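PDB 6HFZ: GDSL-like protein from Roseburia intestinalis L1-82, which removes acetyl groups from acetylated mannans as a two-domain carbohydrate esterase of the SGNH (GDSL-like) hydrolase clan. Local coordinates for residues Y3-E8 / H199-S204; V143-G148 / V167-T172. All blocks are in the same frame, centred on the assembly; numbering follows the deposited sequence.

Contact 1 (Y3-E8 / H199-S204); sequences YQIKYE and HALVAS
Tyr3 and Leu201 reach for each other from opposite directions, and the phenol end makes the contact: Tyr3 OH lies 3.6 Å from Leu201 CD1, the methyl sitting obliquely to the ring. The phenol carbons stay farther off; Tyr3 also rests on Ile182 and on Glu176 of helix 173-178. With CG1 of Ile5 anti to the carbonyl carbon (chi1 -66°) and the chain extended beyond it, Ile5 CD1 is carried to 3.4 Å from Leu201 CD1, a close methyl-methyl approach. On the other branch, Ile5 CG2 sits 3.8 Å off the plane of the Tyr7 ring, near its middle, and so backs that ring on one face. Tyr7 then presents its edge to the helix: Tyr7 OH and Ser204 OG are 2.8 Å apart, with OG in the plane of the ring. Ser204 OG in turn donates its proton to Leu201 O, one turn back, at 2.6 Å, the donor tilted 24° from the carbonyl plane. The chemistry thus implies that the N-terminal segment ahead of strand 11-13 is fastened to helix 196-215 by an apolar contact at Leu201 and, beside it, a hydroxyl pair linked to the helix backbone.

Contact 2 (V143-G148 / V167-T172); sequences VFYNNG and VSMQST
Gln170 and Gly148 supply the one hydrogen bond between the segments. Gln170 NE2 donates to Gly148 O at 2.8 Å, with an N-H...O angle of 160°. The donor lies in the carbonyl plane, with a C=O...N angle of 155°, and the acceptor sits close to the plane of the glutamine amide, so both flat groups are well aligned for the bond. An extended chain delivers the amide: CG stands anti to the backbone N (chi1 -172°), and the chain stays extended beyond CG. Gly148 has a positive phi, at which a side chain would press on the preceding carbonyl, and Gly148 N bonds back to Phe144 O at 2.9 Å, closing the turn that presents the acceptor.

The apolar contacts lie beside this bond. Val143 crosses Gln170 at about a right angle, its CG2 touching Gln170 CG at 3.8 Å, while the other methyl, CG1, meets Met169 CB at 4.0 Å. Tyr145 adds its hydroxyl end, with OH 3.8 Å from the same Met169 CB; Met169, a selenomethionine, then bends away toward Val205 of helix 196-215. With an alanine in place of Gln170 the amide and CG are gone, and Gly148 O would probably lose this donor while Val143 CG2 kept only part of its packing.

Within 167-172, Ser168 OG accepts from Gln170 N at 3.0 Å, an ST turn that helps to set the backbone from which the glutamine extends. Together these contacts join two loops following neighbouring parallel strands, 136-141 and 166-168, an arrangement characteristic of the C-terminal strand ends in the alpha/beta/alpha fold of SGNH hydrolases. Tyr145 lies near Ser41, His193 and Asp190, which have the geometry of a probable catalytic triad.

In the fold
Contact 2 is the buried one, joining loops beyond two neighbouring strands of the mixed sheet, whereas contact 1 is partly buried and sets the N-terminal segment against helix 196-215, farther from the centre of the chain. Contact 2 is nested in sequence inside the long loop that contact 1 closes. Their centres are 11 Å apart and the two touch: Ile5 CG2 packs on Thr172 CB, and Met169 SE reaches Val202 CA, so 167-172 borders both segments of contact 1. Helix 173-178 packs against each contact. Their polar chemistry follows the setting: paired tyrosine and serine hydroxyls in contact 1, a side-chain amide gripping a loop carbonyl in contact 2.

Contact 1 (Y3-E8 / H199-S204)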
ATOM      1  N   TYR A   3      10.298 -10.517 -28.335  1.00 29.97           N
ATOM      2  CA  TYR A   3      10.881  -9.376 -27.514  1.00 26.01           C
ATOM      3  C   TYR A   3      12.172  -9.807 -26.769  1.00 24.45           C
ATOM      4  O   TYR A   3      12.499 -10.956 -26.652  1.00 27.60           O
ATOM      5  CB  TYR A   3       9.847  -8.894 -26.495  1.00 27.82           C
ATOM      6  CG  TYR A   3       9.532  -9.903 -25.427  1.00 28.07           C
ATOM      7  CD1 TYR A   3      10.306  -9.999 -24.278  1.00 29.16           C
ATOM      8  CD2 TYR A   3       8.449 -10.762 -25.560  1.00 29.07           C
ATOM      9  CE1 TYR A   3      10.056 -10.955 -23.319  1.00 31.86           C
ATOM     10  CE2 TYR A   3       8.138 -11.667 -24.559  1.00 29.52           C
ATOM     11  CZ  TYR A   3       8.961 -11.792 -23.459  1.00 34.61           C
ATOM     12  OH  TYR A   3       8.664 -12.705 -22.494  1.00 37.05           O
ATOM     13  N   GLN A   4      12.908  -8.835 -26.250  1.00 21.97           N
ATOM     14  CA  GLN A   4      14.122  -9.078 -25.492  1.00 22.64           C
ATOM     15  C   GLN A   4      14.202  -7.984 -24.429  1.00 24.80           C
ATOM     16  O   GLN A   4      14.414  -6.840 -24.763  1.00 26.57           O
ATOM     17  CB  GLN A   4      15.359  -9.020 -26.404  1.00 21.10           C
ATOM     18  CG  GLN A   4      16.658  -9.304 -25.674  1.00 25.37           C
ATOM     19  CD  GLN A   4      17.901  -9.254 -26.520  1.00 26.14           C
ATOM     20  OE1 GLN A   4      18.973  -8.944 -26.008  1.00 31.33           O
ATOM     21  NE2 GLN A   4      17.770  -9.583 -27.799  1.00 26.24           N
ATOM     22  N   ILE A   5      13.961  -8.354 -23.173  1.00 21.90           N
ATOM     23  CA  ILE A   5      14.165  -7.418 -22.080  1.00 24.13           C
ATOM     24  C   ILE A   5      15.667  -7.204 -21.781  1.00 22.20           C
ATOM     25  O   ILE A   5      16.442  -8.153 -21.698  1.00 26.45           O
ATOM     26  CB  ILE A   5      13.351  -7.879 -20.874  1.00 27.13           C
ATOM     27  CG1 ILE A   5      11.862  -7.772 -21.235  1.00 32.67           C
ATOM     28  CG2 ILE A   5      13.724  -7.048 -19.646  1.00 25.87           C
ATOM     29  CD1 ILE A   5      10.955  -8.485 -20.334  1.00 37.00           C
ATOM     30  N   LYS A   6      16.032  -5.943 -21.527  1.00 22.46           N
ATOM     31  CA  LYS A   6      17.350  -5.553 -21.062  1.00 23.79           C
ATOM     32  C   LYS A   6      17.351  -5.578 -19.540  1.00 23.44           C
ATOM     33  O   LYS A   6      17.031  -4.591 -18.938  1.00 22.67           O
ATOM     34  CB  LYS A   6      17.703  -4.169 -21.606  1.00 28.94           C
ATOM     35  CG  LYS A   6      17.561  -4.098 -23.122  1.00 35.61           C
ATOM     36  CD  LYS A   6      18.154  -2.876 -23.774  1.00 43.02           C
ATOM     37  CE  LYS A   6      17.400  -2.472 -25.029  1.00 48.63           C
ATOM     38  NZ  LYS A   6      17.111  -3.611 -25.935  1.00 52.59           N
ATOM     39  N   TYR A   7      17.709  -6.728 -18.944  1.00 23.69           N
ATOM     40  CA  TYR A   7      17.481  -6.977 -17.508  1.00 23.18           C
ATOM     41  C   TYR A   7      18.313  -6.033 -16.633  1.00 24.68           C
ATOM     42  O   TYR A   7      17.848  -5.553 -15.590  1.00 22.97           O
ATOM     43  CB  TYR A   7      17.728  -8.449 -17.186  1.00 24.55           C
ATOM     44  CG  TYR A   7      16.512  -9.282 -17.467  1.00 25.68           C
ATOM     45  CD1 TYR A   7      15.480  -9.334 -16.553  1.00 26.55           C
ATOM     46  CD2 TYR A   7      16.298  -9.875 -18.700  1.00 31.46           C
ATOM     47  CE1 TYR A   7      14.333 -10.064 -16.790  1.00 26.45           C
ATOM     48  CE2 TYR A   7      15.135 -10.596 -18.962  1.00 30.38           C
ATOM     49  CZ  TYR A   7      14.138 -10.672 -18.011  1.00 28.57           C
ATOM     50  OH  TYR A   7      12.993 -11.382 -18.236  1.00 28.48           O
ATOM     51  N   GLU A   8      19.531  -5.700 -17.067  1.00 25.28           N
ATOM     52  CA  GLU A   8      20.360  -4.732 -16.271  1.00 26.67           C
ATOM     53  C   GLU A   8      19.629  -3.378 -16.076  1.00 24.80           C
ATOM     54  O   GLU A   8      19.798  -2.682 -15.059  1.00 24.75           O
ATOM     55  CB  GLU A   8      21.717  -4.535 -16.959  1.00 29.52           C
ATOM     56  CG  GLU A   8      22.664  -5.681 -16.697  1.00 36.66           C
ATOM     57  CD  GLU A   8      23.178  -5.705 -15.264  1.00 41.38           C
ATOM     58  OE1 GLU A   8      23.522  -4.626 -14.748  1.00 43.43           O
ATOM     59  OE2 GLU A   8      23.203  -6.794 -14.666  1.00 48.47           O
ATOM     60  N   HIS A 199       2.767 -11.159 -14.989  1.00 21.71           N
ATOM     61  CA  HIS A 199       3.285 -11.485 -13.658  1.00 20.19           C
ATOM     62  C   HIS A 199       4.605 -12.245 -13.755  1.00 20.31           C
ATOM     63  O   HIS A 199       5.488 -12.020 -12.924  1.00 22.20           O
ATOM     64  CB  HIS A 199       2.272 -12.275 -12.790  1.00 21.16           C
ATOM     65  CG  HIS A 199       1.313 -11.373 -12.089  1.00 20.85           C
ATOM     66  ND1 HIS A 199       1.672 -10.676 -10.950  1.00 19.57           N
ATOM     67  CD2 HIS A 199       0.046 -10.996 -12.381  1.00 22.13           C
ATOM     68  CE1 HIS A 199       0.643  -9.922 -10.578  1.00 19.71           C
ATOM     69  NE2 HIS A 199      -0.367 -10.141 -11.388  1.00 20.51           N
ATOM     70  N   ALA A 200       4.720 -13.185 -14.701  1.00 21.17           N
ATOM     71  CA  ALA A 200       5.985 -13.939 -14.847  1.00 24.65           C
ATOM     72  C   ALA A 200       7.127 -12.993 -15.265  1.00 22.48           C
ATOM     73  O   ALA A 200       8.241 -13.096 -14.725  1.00 23.26           O
ATOM     74  CB  ALA A 200       5.819 -15.076 -15.830  1.00 25.91           C
ATOM     75  N   LEU A 201       6.843 -12.032 -16.156  1.00 20.80           N
ATOM     76  CA  LEU A 201       7.859 -11.003 -16.592  1.00 22.77           C
ATOM     77  C   LEU A 201       8.271 -10.130 -15.397  1.00 19.39           C
ATOM     78  O   LEU A 201       9.469  -9.835 -15.187  1.00 21.56           O
ATOM     79  CB  LEU A 201       7.240 -10.145 -17.700  1.00 25.36           C
ATOM     80  CG  LEU A 201       8.005  -9.934 -18.998  1.00 33.30           C
ATOM     81  CD1 LEU A 201       9.002 -11.037 -19.286  1.00 32.35           C
ATOM     82  CD2 LEU A 201       7.035  -9.755 -20.147  1.00 30.28           C
ATOM     83  N   VAL A 202       7.313  -9.733 -14.563  1.00 19.77           N
ATOM     84  CA  VAL A 202       7.617  -8.859 -13.434  1.00 18.86           C
ATOM     85  C   VAL A 202       8.553  -9.597 -12.470  1.00 20.08           C
ATOM     86  O   VAL A 202       9.568  -9.045 -11.980  1.00 19.68           O
ATOM     87  CB  VAL A 202       6.356  -8.306 -12.735  1.00 20.16           C
ATOM     88  CG1 VAL A 202       6.630  -7.715 -11.359  1.00 20.87           C
ATOM     89  CG2 VAL A 202       5.653  -7.293 -13.634  1.00 19.53           C
ATOM     90  N   ALA A 203       8.196 -10.853 -12.172  1.00 19.96           N
ATOM     91  CA  ALA A 203       8.981 -11.670 -11.290  1.00 21.85           C
ATOM     92  C   ALA A 203      10.367 -11.865 -11.899  1.00 21.24           C
ATOM     93  O   ALA A 203      11.306 -11.942 -11.185  1.00 21.24           O
ATOM     94  CB  ALA A 203       8.284 -12.982 -11.039  1.00 25.60           C
ATOM     95  N   SER A 204      10.444 -12.072 -13.219  1.00 23.48           N
ATOM     96  CA  SER A 204      11.749 -12.347 -13.853  1.00 23.44           C
ATOM     97  C   SER A 204      12.696 -11.155 -13.646  1.00 22.96           C
ATOM     98  O   SER A 204      13.892 -11.338 -13.484  1.00 21.65           O
ATOM     99  CB  SER A 204      11.603 -12.688 -15.329  1.00 28.12           C
ATOM    100  OG  SER A 204      11.278 -11.529 -16.087  1.00 34.42           O
TER

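Contact 2 (V143-G148 / V167-T172)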
ATOM      1  N   VAL A 143       4.538  -0.172 -13.655  1.00 18.00           N
ATOM      2  CA  VAL A 143       4.354   0.921 -14.592  1.00 17.15           C
ATOM      3  C   VAL A 143       2.960   0.779 -15.230  1.00 16.58           C
ATOM      4  O   VAL A 143       2.464  -0.343 -15.418  1.00 18.47           O
ATOM      5  CB  VAL A 143       5.504   0.885 -15.629  1.00 17.44           C
ATOM      6  CG1 VAL A 143       5.375  -0.346 -16.531  1.00 19.02           C
ATOM      7  CG2 VAL A 143       5.603   2.153 -16.462  1.00 18.17           C
ATOM      8  N   PHE A 144       2.361   1.903 -15.638  1.00 17.75           N
ATOM      9  CA  PHE A 144       1.176   1.938 -16.459  1.00 18.74           C
ATOM     10  C   PHE A 144       1.596   1.676 -17.917  1.00 19.65           C
ATOM     11  O   PHE A 144       2.482   2.358 -18.412  1.00 19.70           O
ATOM     12  CB  PHE A 144       0.516   3.313 -16.338  1.00 20.12           C
ATOM     13  CG  PHE A 144      -0.338   3.487 -15.116  1.00 20.85           C
ATOM     14  CD1 PHE A 144      -1.670   3.108 -15.154  1.00 23.12           C
ATOM     15  CD2 PHE A 144       0.193   3.978 -13.938  1.00 20.66           C
ATOM     16  CE1 PHE A 144      -2.478   3.280 -14.046  1.00 24.52           C
ATOM     17  CE2 PHE A 144      -0.617   4.127 -12.822  1.00 23.47           C
ATOM     18  CZ  PHE A 144      -1.939   3.770 -12.880  1.00 21.26           C
ATOM     19  N   TYR A 145       0.938   0.728 -18.610  1.00 18.23           N
ATOM     20  CA  TYR A 145       1.350   0.354 -19.986  1.00 19.15           C
ATOM     21  C   TYR A 145       0.655   1.212 -21.062  1.00 21.13           C
ATOM     22  O   TYR A 145       1.012   1.110 -22.264  1.00 20.71           O
ATOM     23  CB  TYR A 145       1.196  -1.152 -20.199  1.00 20.49           C
ATOM     24  CG  TYR A 145       2.152  -1.952 -19.365  1.00 18.86           C
ATOM     25  CD1 TYR A 145       3.491  -2.015 -19.692  1.00 19.19           C
ATOM     26  CD2 TYR A 145       1.762  -2.507 -18.152  1.00 21.45           C
ATOM     27  CE1 TYR A 145       4.408  -2.700 -18.901  1.00 19.92           C
ATOM     28  CE2 TYR A 145       2.670  -3.154 -17.335  1.00 19.58           C
ATOM     29  CZ  TYR A 145       4.002  -3.251 -17.706  1.00 21.98           C
ATOM     30  OH  TYR A 145       4.917  -3.898 -16.901  1.00 20.67           O
ATOM     31  N   ASN A 146      -0.350   1.989 -20.669  1.00 20.85           N
ATOM     32  CA  ASN A 146      -1.035   2.865 -21.611  1.00 20.83           C
ATOM     33  C   ASN A 146      -0.164   4.079 -21.959  1.00 21.34           C
ATOM     34  O   ASN A 146      -0.238   4.565 -23.108  1.00 20.29           O
ATOM     35  CB  ASN A 146      -2.371   3.377 -21.097  1.00 21.68           C
ATOM     36  CG  ASN A 146      -2.270   4.006 -19.731  1.00 22.64           C
ATOM     37  OD1 ASN A 146      -1.748   3.392 -18.818  1.00 27.83           O
ATOM     38  ND2 ASN A 146      -2.775   5.223 -19.563  1.00 28.48           N
ATOM     39  N   ASN A 147       0.634   4.546 -20.998  1.00 17.97           N
ATOM     40  CA  ASN A 147       1.423   5.791 -21.194  1.00 18.96           C
ATOM     41  C   ASN A 147       2.843   5.770 -20.617  1.00 19.74           C
ATOM     42  O   ASN A 147       3.526   6.803 -20.716  1.00 19.37           O
ATOM     43  CB  ASN A 147       0.624   6.980 -20.647  1.00 17.49           C
ATOM     44  CG  ASN A 147       0.396   6.870 -19.166  1.00 18.35           C
ATOM     45  OD1 ASN A 147       0.912   5.961 -18.533  1.00 21.36           O
ATOM     46  ND2 ASN A 147      -0.386   7.770 -18.619  1.00 25.45           N
ATOM     47  N   GLY A 148       3.296   4.691 -19.956  1.00 17.81           N
ATOM     48  CA  GLY A 148       4.638   4.652 -19.408  1.00 18.53           C
ATOM     49  C   GLY A 148       4.775   5.258 -18.008  1.00 18.37           C
ATOM     50  O   GLY A 148       5.882   5.404 -17.548  1.00 19.22           O
ATOM     51  N   VAL A 167      14.005  -2.119  -8.081  1.00 19.21           N
ATOM     52  CA  VAL A 167      13.899  -2.577  -9.437  1.00 20.14           C
ATOM     53  C   VAL A 167      12.646  -1.987 -10.095  1.00 20.30           C
ATOM     54  O   VAL A 167      11.614  -1.749  -9.403  1.00 21.48           O
ATOM     55  CB  VAL A 167      13.941  -4.112  -9.538  1.00 23.10           C
ATOM     56  CG1 VAL A 167      15.292  -4.653  -9.086  1.00 24.53           C
ATOM     57  CG2 VAL A 167      12.814  -4.788  -8.786  1.00 26.12           C
ATOM     58  N   SER A 168      12.698  -1.860 -11.430  1.00 17.32           N
ATOM     59  CA  SER A 168      11.673  -1.127 -12.187  1.00 18.66           C
ATOM     60  C   SER A 168      11.225  -1.859 -13.441  1.00 18.38           C
ATOM     61  O   SER A 168      12.056  -2.325 -14.210  1.00 19.75           O
ATOM     62  CB  SER A 168      12.167   0.249 -12.535  1.00 21.06           C
ATOM     63  OG  SER A 168      11.244   0.932 -13.364  1.00 19.62           O
HETATM   64  N   MSE A 169       9.900  -1.843 -13.692  1.00 17.25           N
HETATM   65  CA  MSE A 169       9.308  -2.294 -14.951  1.00 17.65           C
HETATM   66  C   MSE A 169       9.249  -1.175 -15.990  1.00 17.78           C
HETATM   67  O   MSE A 169       9.090  -1.428 -17.188  1.00 18.37           O
HETATM   68  CB  MSE A 169       7.906  -2.874 -14.728  1.00 16.79           C
HETATM   69  CG  MSE A 169       7.849  -3.802 -13.502  1.00 19.17           C
HETATM   70 SE   MSE A 169       9.186  -5.250 -13.637  1.00 21.95          SE
HETATM   71  CE  MSE A 169       9.839  -5.099 -11.810  1.00 22.57           C
ATOM     72  N   GLN A 170       9.400   0.073 -15.535  1.00 17.50           N
ATOM     73  CA  GLN A 170       9.318   1.231 -16.427  1.00 17.55           C
ATOM     74  C   GLN A 170      10.488   1.239 -17.422  1.00 20.05           C
ATOM     75  O   GLN A 170      10.336   1.754 -18.538  1.00 19.50           O
ATOM     76  CB  GLN A 170       9.282   2.511 -15.593  1.00 18.19           C
ATOM     77  CG  GLN A 170       9.001   3.815 -16.322  1.00 17.27           C
ATOM     78  CD  GLN A 170       8.874   5.023 -15.420  1.00 19.15           C
ATOM     79  OE1 GLN A 170       9.809   5.353 -14.695  1.00 19.08           O
ATOM     80  NE2 GLN A 170       7.763   5.763 -15.506  1.00 18.58           N
ATOM     81  N   SER A 171      11.634   0.746 -16.980  1.00 19.82           N
ATOM     82  CA  SER A 171      12.899   0.687 -17.754  1.00 20.51           C
ATOM     83  C   SER A 171      13.227  -0.710 -18.303  1.00 21.71           C
ATOM     84  O   SER A 171      14.345  -0.901 -18.874  1.00 22.52           O
ATOM     85  CB  SER A 171      14.008   1.219 -16.898  1.00 21.91           C
ATOM     86  OG  SER A 171      14.032   0.550 -15.658  1.00 20.67           O
ATOM     87  N   THR A 172      12.293  -1.679 -18.200  1.00 19.13           N
ATOM     88  CA  THR A 172      12.516  -3.033 -18.702  1.00 19.61           C
ATOM     89  C   THR A 172      11.357  -3.530 -19.585  1.00 18.92           C
ATOM     90  O   THR A 172      11.587  -3.798 -20.774  1.00 19.71           O
ATOM     91  CB  THR A 172      12.711  -4.018 -17.560  1.00 18.89           C
ATOM     92  OG1 THR A 172      11.646  -3.808 -16.620  1.00 19.82           O
ATOM     93  CG2 THR A 172      14.061  -3.875 -16.910  1.00 20.86           C
TER